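YycN protein (Bacillus subtilis, PDB 1ON0) probably transfers an acyl group, most likely acetyl from acetyl-CoA as in other GNAT-family acetyltransferases, though its substrate is unknown. Local coordinates at residues 25-30 with 130-135; 61-66 with 76-81; 85-90 with 121-126. All coordinates share one frame; numbering follows the deposited sequence.

Contact 1 of 3, residues 25-30 with 130-135; sequences AEEKVK and FAHNQT
His132 NE2 donates a nearly straight hydrogen bond to Glu27 OE2, 2.6 Å long with 168° at the hydrogen. The oxygen lies almost in the plane of the imidazole, while the donor comes in 36° above the plane of the carboxylate. The ring is also held from its two faces: Lys30 CB sits over one, 4.0 Å from the His132 ring centroid in a CH-pi contact, and Phe130 CB of the same loop lies against the opposite one. Beyond CB, Lys30 bends at chi3 and runs across the same face, bringing Lys30 NZ to 3.7 Å from His132 CD2.

Beside this pair, the Phe130 ring lies with one face against CB of Glu27 and one edge against Lys28, whose CD is 3.8 Å from Phe130 CE2. With CB over the phenyl face, the bend at chi2 (-80°) turns the Glu27 carboxylate away toward the imidazole.

Further out, a type I turn from Phe130 to Asn133, closed by Asn133 N to Phe130 O at 2.8 Å, brings the two rings to the same side, facing helix 10-31. His23 adds a weak hydrogen bond to Glu27 OE1, and Lys28 makes a cation-pi contact with Trp34. Lys30 and Val29 also pack on Gln134 of the second subunit, placing this contact beside the dimer interface.

A buried carboxylate is thus answered by the N-H of an imidazole whose ring is held in its rotation by the bond at NE2 and by the groups on its two faces; the nearby Lys30 ammonium would probably add to the electrostatic stabilisation of Glu27.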
loop_
_atom_site.group_PDB
_atom_site.type_symbol
_atom_site.label_atom_id
_atom_site.label_comp_id
_atom_site.label_asym_id
_atom_site.label_seq_id
_atom_site.Cartn_x
_atom_site.Cartn_y
_atom_site.Cartn_z
ATOM N N ALA B 25 -20.989 -19.498 0.558
ATOM C CA ALA B 25 -22.114 -19.869 -0.271
ATOM C C ALA B 25 -22.050 -19.059 -1.561
ATOM O O ALA B 25 -22.278 -19.584 -2.654
ATOM C CB ALA B 25 -23.417 -19.596 0.459
ATOM N N GLU B 26 -21.726 -17.779 -1.432
ATOM C CA GLU B 26 -21.632 -16.891 -2.582
ATOM C C GLU B 26 -20.497 -17.366 -3.501
ATOM O O GLU B 26 -20.607 -17.299 -4.720
ATOM C CB GLU B 26 -21.399 -15.463 -2.072
ATOM C CG GLU B 26 -21.128 -14.384 -3.115
ATOM C CD GLU B 26 -20.623 -13.086 -2.465
ATOM O OE1 GLU B 26 -21.283 -12.606 -1.514
ATOM O OE2 GLU B 26 -19.575 -12.552 -2.907
ATOM N N GLU B 27 -19.422 -17.871 -2.908
ATOM C CA GLU B 27 -18.291 -18.354 -3.686
ATOM C C GLU B 27 -18.652 -19.650 -4.407
ATOM O O GLU B 27 -18.284 -19.864 -5.565
ATOM C CB GLU B 27 -17.087 -18.607 -2.780
ATOM C CG GLU B 27 -16.519 -17.384 -2.098
ATOM C CD GLU B 27 -15.627 -16.563 -3.005
ATOM O OE1 GLU B 27 -14.582 -16.085 -2.516
ATOM O OE2 GLU B 27 -15.966 -16.394 -4.195
ATOM N N LYS B 28 -19.365 -20.522 -3.722
ATOM C CA LYS B 28 -19.745 -21.774 -4.341
ATOM C C LYS B 28 -20.704 -21.556 -5.500
ATOM O O LYS B 28 -20.624 -22.257 -6.515
ATOM C CB LYS B 28 -20.338 -22.706 -3.294
ATOM C CG LYS B 28 -19.263 -23.351 -2.421
ATOM C CD LYS B 28 -18.464 -24.327 -3.265
ATOM C CE LYS B 28 -17.401 -25.028 -2.471
ATOM N NZ LYS B 28 -16.867 -26.171 -3.243
ATOM N N VAL B 29 -21.601 -20.580 -5.361
ATOM C CA VAL B 29 -22.546 -20.278 -6.437
ATOM C C VAL B 29 -21.798 -19.670 -7.611
ATOM O O VAL B 29 -22.052 -20.025 -8.759
ATOM C CB VAL B 29 -23.623 -19.283 -6.004
ATOM C CG1 VAL B 29 -24.446 -18.861 -7.215
ATOM C CG2 VAL B 29 -24.516 -19.916 -4.959
ATOM N N LYS B 30 -20.872 -18.761 -7.312
ATOM C CA LYS B 30 -20.088 -18.119 -8.352
ATOM C C LYS B 30 -19.324 -19.162 -9.150
ATOM O O LYS B 30 -19.283 -19.122 -10.378
ATOM C CB LYS B 30 -19.109 -17.094 -7.757
ATOM C CG LYS B 30 -19.768 -15.861 -7.160
ATOM C CD LYS B 30 -18.745 -14.821 -6.688
ATOM C CE LYS B 30 -17.974 -14.201 -7.835
ATOM N NZ LYS B 30 -16.883 -13.324 -7.320
ATOM N N PHE B 130 -10.821 -20.470 -5.083
ATOM C CA PHE B 130 -11.741 -20.589 -6.201
ATOM C C PHE B 130 -11.091 -20.016 -7.440
ATOM O O PHE B 130 -10.501 -18.930 -7.406
ATOM C CB PHE B 130 -13.050 -19.831 -5.942
ATOM C CG PHE B 130 -13.878 -20.404 -4.835
ATOM C CD1 PHE B 130 -13.781 -19.896 -3.547
ATOM C CD2 PHE B 130 -14.716 -21.498 -5.072
ATOM C CE1 PHE B 130 -14.522 -20.450 -2.506
ATOM C CE2 PHE B 130 -15.461 -22.062 -4.046
ATOM C CZ PHE B 130 -15.355 -21.540 -2.751
ATOM N N ALA B 131 -11.205 -20.748 -8.538
ATOM C CA ALA B 131 -10.629 -20.321 -9.804
ATOM C C ALA B 131 -10.949 -18.864 -10.108
ATOM O O ALA B 131 -10.081 -18.129 -10.572
ATOM C CB ALA B 131 -11.149 -21.210 -10.923
ATOM N N HIS B 132 -12.182 -18.437 -9.834
ATOM C CA HIS B 132 -12.564 -17.062 -10.143
ATOM C C HIS B 132 -11.871 -16.006 -9.279
ATOM O O HIS B 132 -11.806 -14.843 -9.674
ATOM C CB HIS B 132 -14.085 -16.879 -10.061
ATOM C CG HIS B 132 -14.650 -17.112 -8.697
ATOM N ND1 HIS B 132 -15.245 -18.299 -8.327
ATOM C CD2 HIS B 132 -14.681 -16.320 -7.596
ATOM C CE1 HIS B 132 -15.616 -18.231 -7.060
ATOM N NE2 HIS B 132 -15.283 -17.038 -6.594
ATOM N N ASN B 133 -11.358 -16.408 -8.117
ATOM C CA ASN B 133 -10.661 -15.491 -7.211
ATOM C C ASN B 133 -9.253 -15.216 -7.752
ATOM O O ASN B 133 -8.257 -15.566 -7.126
ATOM C CB ASN B 133 -10.544 -16.107 -5.813
ATOM C CG ASN B 133 -11.344 -15.355 -4.767
ATOM O OD1 ASN B 133 -12.575 -15.406 -4.749
ATOM N ND2 ASN B 133 -10.645 -14.642 -3.890
ATOM N N GLN B 134 -9.197 -14.590 -8.922
ATOM C CA GLN B 134 -7.954 -14.253 -9.598
ATOM C C GLN B 134 -6.962 -13.455 -8.750
ATOM O O GLN B 134 -5.772 -13.768 -8.719
ATOM C CB GLN B 134 -8.281 -13.468 -10.868
ATOM C CG GLN B 134 -7.765 -14.069 -12.158
ATOM C CD GLN B 134 -7.933 -15.576 -12.229
ATOM O OE1 GLN B 134 -7.065 -16.333 -11.780
ATOM N NE2 GLN B 134 -9.057 -16.021 -12.785
ATOM N N THR B 135 -7.438 -12.426 -8.063
ATOM C CA THR B 135 -6.544 -11.606 -7.253
ATOM C C THR B 135 -5.895 -12.423 -6.153
ATOM O O THR B 135 -4.724 -12.244 -5.852
ATOM C CB THR B 135 -7.290 -10.431 -6.613
ATOM O OG1 THR B 135 -7.908 -9.647 -7.640
ATOM C CG2 THR B 135 -6.329 -9.565 -5.825
#

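Contact 2 of 3, residues 61-66 with 76-81; sequences HLWSLK and LWIHAE
Leu62 lies over one face of the Trp77 indole, its CG 3.8 Å from the centroid of the five-membered ring in a CH-pi contact, and the two side chains run side by side in the same direction. On the other face of the sheet, Trp63 is met at the edge of its ring by Ile78, and Ile78 CD1 is 3.6 Å from Trp63 CH2; Leu76 CD1 approaches the same indole obliquely, and His61 CB rests on one of its faces. The His61 imidazole turns an edge to Ala80 CB.

The Trp63 side chain leans across to the neighbouring strand, and Ile78 reaches it with CG1 placed between its backbone N and carbonyl carbon (chi1 76°). Leu65 CD2 touches Leu76 CB at 3.8 Å, extending this apolar row.

Two hydrogen-bonded pairs carry the backbone. His61 N bonds Ile78 O at 2.9 Å. In return, Ile78 N bonds His61 O at 3.0 Å. Trp63 N reaches Leu76 O at 2.7 Å, with Leu76 N returning a bond to Trp63 O. Leu62 and Trp77 form the non-hydrogen-bonded pair between them.

The indole N-H of Trp77 (NE1) is hydrogen-bonded to His60 ND1, and Tyr16 of helix 10-31 packs on both Trp77 and Leu62. With an alanine in place of Trp77, Leu62 would probably lose the flat surface it lies on and His60 the indole N-H.

Strands 60-66 and 72-79 form a beta hairpin, the antiparallel centre of the GNAT sheet, here with helix 10-31 against the Leu62 and Trp77 face.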
loop_
_atom_site.group_PDB
_atom_site.type_symbol
_atom_site.label_atom_id
_atom_site.label_comp_id
_atom_site.label_asym_id
_atom_site.label_seq_id
_atom_site.Cartn_x
_atom_site.Cartn_y
_atom_site.Cartn_z
ATOM N N HIS B 61 -7.113 -23.393 14.422
ATOM C CA HIS B 61 -6.636 -22.158 14.989
ATOM C C HIS B 61 -7.204 -21.012 14.174
ATOM O O HIS B 61 -6.813 -20.787 13.024
ATOM C CB HIS B 61 -5.111 -22.111 14.969
ATOM C CG HIS B 61 -4.453 -23.298 15.606
ATOM N ND1 HIS B 61 -4.198 -24.471 14.920
ATOM C CD2 HIS B 61 -3.941 -23.477 16.846
ATOM C CE1 HIS B 61 -3.553 -25.311 15.707
ATOM N NE2 HIS B 61 -3.381 -24.733 16.884
ATOM N N LEU B 62 -8.157 -20.306 14.758
ATOM C CA LEU B 62 -8.757 -19.173 14.080
ATOM C C LEU B 62 -8.206 -17.940 14.782
ATOM O O LEU B 62 -8.272 -17.822 16.008
ATOM C CB LEU B 62 -10.294 -19.246 14.150
ATOM C CG LEU B 62 -10.953 -20.388 13.347
ATOM C CD1 LEU B 62 -10.818 -21.707 14.110
ATOM C CD2 LEU B 62 -12.423 -20.081 13.105
ATOM N N TRP B 63 -7.624 -17.052 13.987
ATOM C CA TRP B 63 -7.000 -15.818 14.471
ATOM C C TRP B 63 -7.618 -14.580 13.838
ATOM O O TRP B 63 -8.084 -14.617 12.698
ATOM C CB TRP B 63 -5.508 -15.802 14.105
ATOM C CG TRP B 63 -4.633 -16.817 14.797
ATOM C CD1 TRP B 63 -4.302 -16.842 16.117
ATOM C CD2 TRP B 63 -3.951 -17.921 14.191
ATOM N NE1 TRP B 63 -3.453 -17.889 16.374
ATOM C CE2 TRP B 63 -3.218 -18.569 15.209
ATOM C CE3 TRP B 63 -3.883 -18.426 12.881
ATOM C CZ2 TRP B 63 -2.431 -19.697 14.967
ATOM C CZ3 TRP B 63 -3.097 -19.550 12.639
ATOM C CH2 TRP B 63 -2.380 -20.170 13.679
ATOM N N SER B 64 -7.611 -13.480 14.576
ATOM C CA SER B 64 -8.104 -12.216 14.046
ATOM C C SER B 64 -6.815 -11.490 13.712
ATOM O O SER B 64 -5.929 -11.399 14.565
ATOM C CB SER B 64 -8.838 -11.425 15.113
ATOM O OG SER B 64 -7.945 -11.103 16.153
ATOM N N LEU B 65 -6.682 -10.999 12.481
ATOM C CA LEU B 65 -5.469 -10.273 12.095
ATOM C C LEU B 65 -5.638 -8.807 12.469
ATOM O O LEU B 65 -6.580 -8.158 12.024
ATOM C CB LEU B 65 -5.234 -10.384 10.584
ATOM C CG LEU B 65 -5.307 -11.820 10.064
ATOM C CD1 LEU B 65 -5.363 -11.837 8.544
ATOM C CD2 LEU B 65 -4.111 -12.598 10.599
ATOM N N LYS B 66 -4.721 -8.295 13.283
ATOM C CA LYS B 66 -4.759 -6.906 13.725
ATOM C C LYS B 66 -3.540 -6.119 13.246
ATOM O O LYS B 66 -2.435 -6.651 13.189
ATOM C CB LYS B 66 -4.832 -6.828 15.256
ATOM C CG LYS B 66 -6.147 -7.306 15.869
ATOM C CD LYS B 66 -6.239 -6.831 17.311
ATOM C CE LYS B 66 -7.523 -7.256 17.984
ATOM N NZ LYS B 66 -7.611 -6.636 19.344
ATOM N N LEU B 76 -7.865 -15.327 9.897
ATOM C CA LEU B 76 -6.981 -16.378 9.412
ATOM C C LEU B 76 -7.380 -17.638 10.158
ATOM O O LEU B 76 -7.410 -17.653 11.380
ATOM C CB LEU B 76 -5.534 -16.029 9.737
ATOM C CG LEU B 76 -4.407 -16.659 8.918
ATOM C CD1 LEU B 76 -3.254 -16.945 9.864
ATOM C CD2 LEU B 76 -4.855 -17.932 8.210
ATOM N N TRP B 77 -7.698 -18.690 9.427
ATOM C CA TRP B 77 -8.086 -19.936 10.052
ATOM C C TRP B 77 -7.317 -21.083 9.436
ATOM O O TRP B 77 -7.453 -21.352 8.249
ATOM C CB TRP B 77 -9.603 -20.140 9.899
ATOM C CG TRP B 77 -10.100 -21.533 10.160
ATOM C CD1 TRP B 77 -9.444 -22.530 10.821
ATOM C CD2 TRP B 77 -11.368 -22.072 9.784
ATOM N NE1 TRP B 77 -10.216 -23.651 10.879
ATOM C CE2 TRP B 77 -11.409 -23.406 10.251
ATOM C CE3 TRP B 77 -12.485 -21.558 9.103
ATOM C CZ2 TRP B 77 -12.521 -24.242 10.051
ATOM C CZ3 TRP B 77 -13.591 -22.389 8.909
ATOM C CH2 TRP B 77 -13.599 -23.715 9.383
ATOM N N ILE B 78 -6.487 -21.748 10.236
ATOM C CA ILE B 78 -5.732 -22.882 9.722
ATOM C C ILE B 78 -5.987 -24.130 10.544
ATOM O O ILE B 78 -6.388 -24.061 11.707
ATOM C CB ILE B 78 -4.201 -22.634 9.698
ATOM C CG1 ILE B 78 -3.620 -22.745 11.099
ATOM C CG2 ILE B 78 -3.910 -21.272 9.097
ATOM C CD1 ILE B 78 -2.107 -22.639 11.132
ATOM N N HIS B 79 -5.750 -25.270 9.920
ATOM C CA HIS B 79 -5.926 -26.565 10.561
ATOM C C HIS B 79 -4.599 -27.288 10.521
ATOM O O HIS B 79 -3.928 -27.286 9.493
ATOM C CB HIS B 79 -6.944 -27.394 9.796
ATOM C CG HIS B 79 -7.043 -28.814 10.257
ATOM N ND1 HIS B 79 -7.463 -29.156 11.522
ATOM C CD2 HIS B 79 -6.814 -29.979 9.605
ATOM C CE1 HIS B 79 -7.496 -30.474 11.630
ATOM N NE2 HIS B 79 -7.108 -30.995 10.483
ATOM N N ALA B 80 -4.225 -27.916 11.628
ATOM C CA ALA B 80 -2.973 -28.662 11.693
ATOM C C ALA B 80 -3.238 -30.135 11.988
ATOM O O ALA B 80 -3.052 -30.576 13.115
ATOM C CB ALA B 80 -2.071 -28.069 12.777
ATOM N N GLU B 81 -3.665 -30.895 10.983
ATOM C CA GLU B 81 -3.971 -32.321 11.165
ATOM C C GLU B 81 -3.070 -33.051 12.161
ATOM O O GLU B 81 -1.935 -32.638 12.418
ATOM C CB GLU B 81 -3.937 -33.055 9.818
ATOM C CG GLU B 81 -5.290 -33.151 9.127
ATOM C CD GLU B 81 -5.257 -32.665 7.687
ATOM O OE1 GLU B 81 -6.263 -32.851 6.975
ATOM O OE2 GLU B 81 -4.229 -32.094 7.268
#

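Contact 3 of 3, residues 85-90 with 121-126; sequences PQQEAF and GIRKLS
Gln87 O accepts the amide of Arg123 at 2.8 Å (Arg123 N to Gln87 O), with only a weak bond from Lys124 N beside it. From there the strands run parallel: Ala89 N gives to Lys124 O at 2.9 Å, and Ser126 N to Ala89 O, also at 2.9 Å, so that Ala89 bonds through both its N and its O to residues flanking Leu125.

A water donates to Gly121 O and, weakly, to Gln87 OE1, tying the loops ahead of the strands.

Glu88 and Lys124 share a sheet face with Ser126. Their salt bridge is long, 4.0 Å from Glu88 OE1 to Lys124 NZ; the extended lysine, with CG anti to its own N (chi1 -175°), crosses the glutamate at a slant, its CD and CE against Glu88 OE1 (Lys124 CE to Glu88 OE1 3.1 Å). Phe90, farther along this face, turns a ring edge to Ser126 OG.

On the face of Ala89 and Leu125, Ala89 CB meets Ile122 CD1 of the preceding loop at 3.5 Å, and Ile122 and Leu125 pack against helix 105-119.

Strand 88-96, that helix and strand 124-127 make a beta-alpha-beta unit, the part of the GNAT fold where relatives bind the acetyl-CoA pyrophosphate at the start of the helix.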
loop_
_atom_site.group_PDB
_atom_site.type_symbol
_atom_site.label_atom_id
_atom_site.label_comp_id
_atom_site.label_asym_id
_atom_site.label_seq_id
_atom_site.Cartn_x
_atom_site.Cartn_y
_atom_site.Cartn_z
ATOM N N PRO B 85 2.283 -36.343 8.147
ATOM C CA PRO B 85 3.576 -36.787 7.608
ATOM C C PRO B 85 4.507 -35.690 7.095
ATOM O O PRO B 85 5.705 -35.916 6.949
ATOM C CB PRO B 85 3.176 -37.776 6.507
ATOM C CG PRO B 85 1.851 -37.262 6.057
ATOM C CD PRO B 85 1.177 -36.932 7.376
ATOM N N GLN B 86 3.967 -34.509 6.816
ATOM C CA GLN B 86 4.797 -33.408 6.339
ATOM C C GLN B 86 4.543 -32.166 7.176
ATOM O O GLN B 86 4.791 -31.046 6.736
ATOM C CB GLN B 86 4.520 -33.112 4.862
ATOM C CG GLN B 86 4.662 -34.317 3.942
ATOM C CD GLN B 86 4.504 -33.953 2.474
ATOM O OE1 GLN B 86 4.020 -34.759 1.670
ATOM N NE2 GLN B 86 4.923 -32.741 2.111
ATOM N N GLN B 87 4.039 -32.380 8.388
ATOM C CA GLN B 87 3.748 -31.291 9.319
ATOM C C GLN B 87 3.006 -30.179 8.569
ATOM O O GLN B 87 3.215 -28.991 8.815
ATOM C CB GLN B 87 5.063 -30.755 9.915
ATOM C CG GLN B 87 4.964 -30.198 11.347
ATOM C CD GLN B 87 5.121 -31.255 12.451
ATOM O OE1 GLN B 87 6.122 -31.976 12.509
ATOM N NE2 GLN B 87 4.137 -31.327 13.342
ATOM N N GLU B 88 2.134 -30.576 7.650
ATOM C CA GLU B 88 1.386 -29.616 6.869
ATOM C C GLU B 88 0.187 -29.104 7.660
ATOM O O GLU B 88 -0.212 -29.693 8.662
ATOM C CB GLU B 88 0.917 -30.262 5.562
ATOM C CG GLU B 88 0.630 -29.278 4.427
ATOM C CD GLU B 88 0.345 -29.970 3.099
ATOM O OE1 GLU B 88 0.384 -29.294 2.045
ATOM O OE2 GLU B 88 0.076 -31.187 3.112
ATOM N N ALA B 89 -0.363 -27.979 7.225
ATOM C CA ALA B 89 -1.535 -27.400 7.867
ATOM C C ALA B 89 -2.332 -26.780 6.739
ATOM O O ALA B 89 -1.767 -26.193 5.820
ATOM C CB ALA B 89 -1.132 -26.344 8.882
ATOM N N PHE B 90 -3.646 -26.937 6.794
ATOM C CA PHE B 90 -4.501 -26.395 5.763
ATOM C C PHE B 90 -5.064 -25.052 6.168
ATOM O O PHE B 90 -5.439 -24.839 7.328
ATOM C CB PHE B 90 -5.652 -27.358 5.463
ATOM C CG PHE B 90 -6.497 -26.958 4.267
ATOM C CD1 PHE B 90 -7.761 -26.404 4.440
ATOM C CD2 PHE B 90 -6.035 -27.161 2.977
ATOM C CE1 PHE B 90 -8.567 -26.072 3.350
ATOM C CE2 PHE B 90 -6.822 -26.834 1.874
ATOM C CZ PHE B 90 -8.091 -26.284 2.066
ATOM N N GLY B 121 5.690 -25.548 14.608
ATOM C CA GLY B 121 6.017 -26.851 14.056
ATOM C C GLY B 121 5.591 -27.114 12.628
ATOM O O GLY B 121 6.156 -27.963 11.952
ATOM N N ILE B 122 4.613 -26.369 12.149
ATOM C CA ILE B 122 4.129 -26.552 10.788
ATOM C C ILE B 122 5.270 -26.391 9.788
ATOM O O ILE B 122 5.980 -25.399 9.839
ATOM C CB ILE B 122 3.051 -25.512 10.463
ATOM C CG1 ILE B 122 1.931 -25.601 11.485
ATOM C CG2 ILE B 122 2.540 -25.714 9.062
ATOM C CD1 ILE B 122 0.839 -24.599 11.250
ATOM N N ARG B 123 5.437 -27.355 8.889
ATOM C CA ARG B 123 6.497 -27.284 7.889
ATOM C C ARG B 123 5.979 -26.999 6.481
ATOM O O ARG B 123 6.764 -26.715 5.570
ATOM C CB ARG B 123 7.296 -28.586 7.835
ATOM C CG ARG B 123 8.327 -28.786 8.945
ATOM C CD ARG B 123 9.611 -29.389 8.355
ATOM N NE ARG B 123 9.342 -30.565 7.525
ATOM C CZ ARG B 123 10.148 -31.006 6.554
ATOM N NH1 ARG B 123 11.287 -30.368 6.277
ATOM N NH2 ARG B 123 9.819 -32.090 5.858
ATOM N N LYS B 124 4.665 -27.081 6.289
ATOM C CA LYS B 124 4.084 -26.843 4.967
ATOM C C LYS B 124 2.653 -26.305 5.082
ATOM O O LYS B 124 1.932 -26.616 6.025
ATOM C CB LYS B 124 4.097 -28.152 4.176
ATOM C CG LYS B 124 3.625 -28.056 2.735
ATOM C CD LYS B 124 3.698 -29.423 2.047
ATOM C CE LYS B 124 3.183 -29.354 0.618
ATOM N NZ LYS B 124 3.411 -30.617 -0.134
ATOM N N LEU B 125 2.256 -25.489 4.115
ATOM C CA LEU B 125 0.929 -24.911 4.101
ATOM C C LEU B 125 0.184 -25.309 2.859
ATOM O O LEU B 125 0.748 -25.341 1.763
ATOM C CB LEU B 125 1.001 -23.394 4.157
ATOM C CG LEU B 125 1.605 -22.810 5.418
ATOM C CD1 LEU B 125 1.726 -21.312 5.216
ATOM C CD2 LEU B 125 0.715 -23.134 6.633
ATOM N N SER B 126 -1.102 -25.587 3.028
ATOM C CA SER B 126 -1.947 -25.995 1.913
ATOM C C SER B 126 -3.249 -25.190 1.997
ATOM O O SER B 126 -3.698 -24.852 3.087
ATOM C CB SER B 126 -2.208 -27.494 2.024
ATOM O OG SER B 126 -2.903 -27.971 0.911
HETATM O O HOH W 1 8.264 -29.719 12.897
#

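Contact 2 is the buried one, closest of the three to the chain's centre, whereas contacts 1 and 3 lie at the surface. Contacts 2 and 3 belong to one sheet: strands 72-79 and 88-96 are neighbours, His79 N probably bonds Phe90 O, and Ile78 meets Ile122, so their apolar side chains merge. Contact 2 is antiparallel and dominated by indoles and leucines; contact 3 is parallel, with mostly charged and polar side chains (and Phe90) along one face. Contact 1 shares no strand with either and depends on side chains, joining a helix to a loop that follows strand 124-127. Its closure encloses both sheet contacts in the sequence, its centre about 21 Å from that of contact 2.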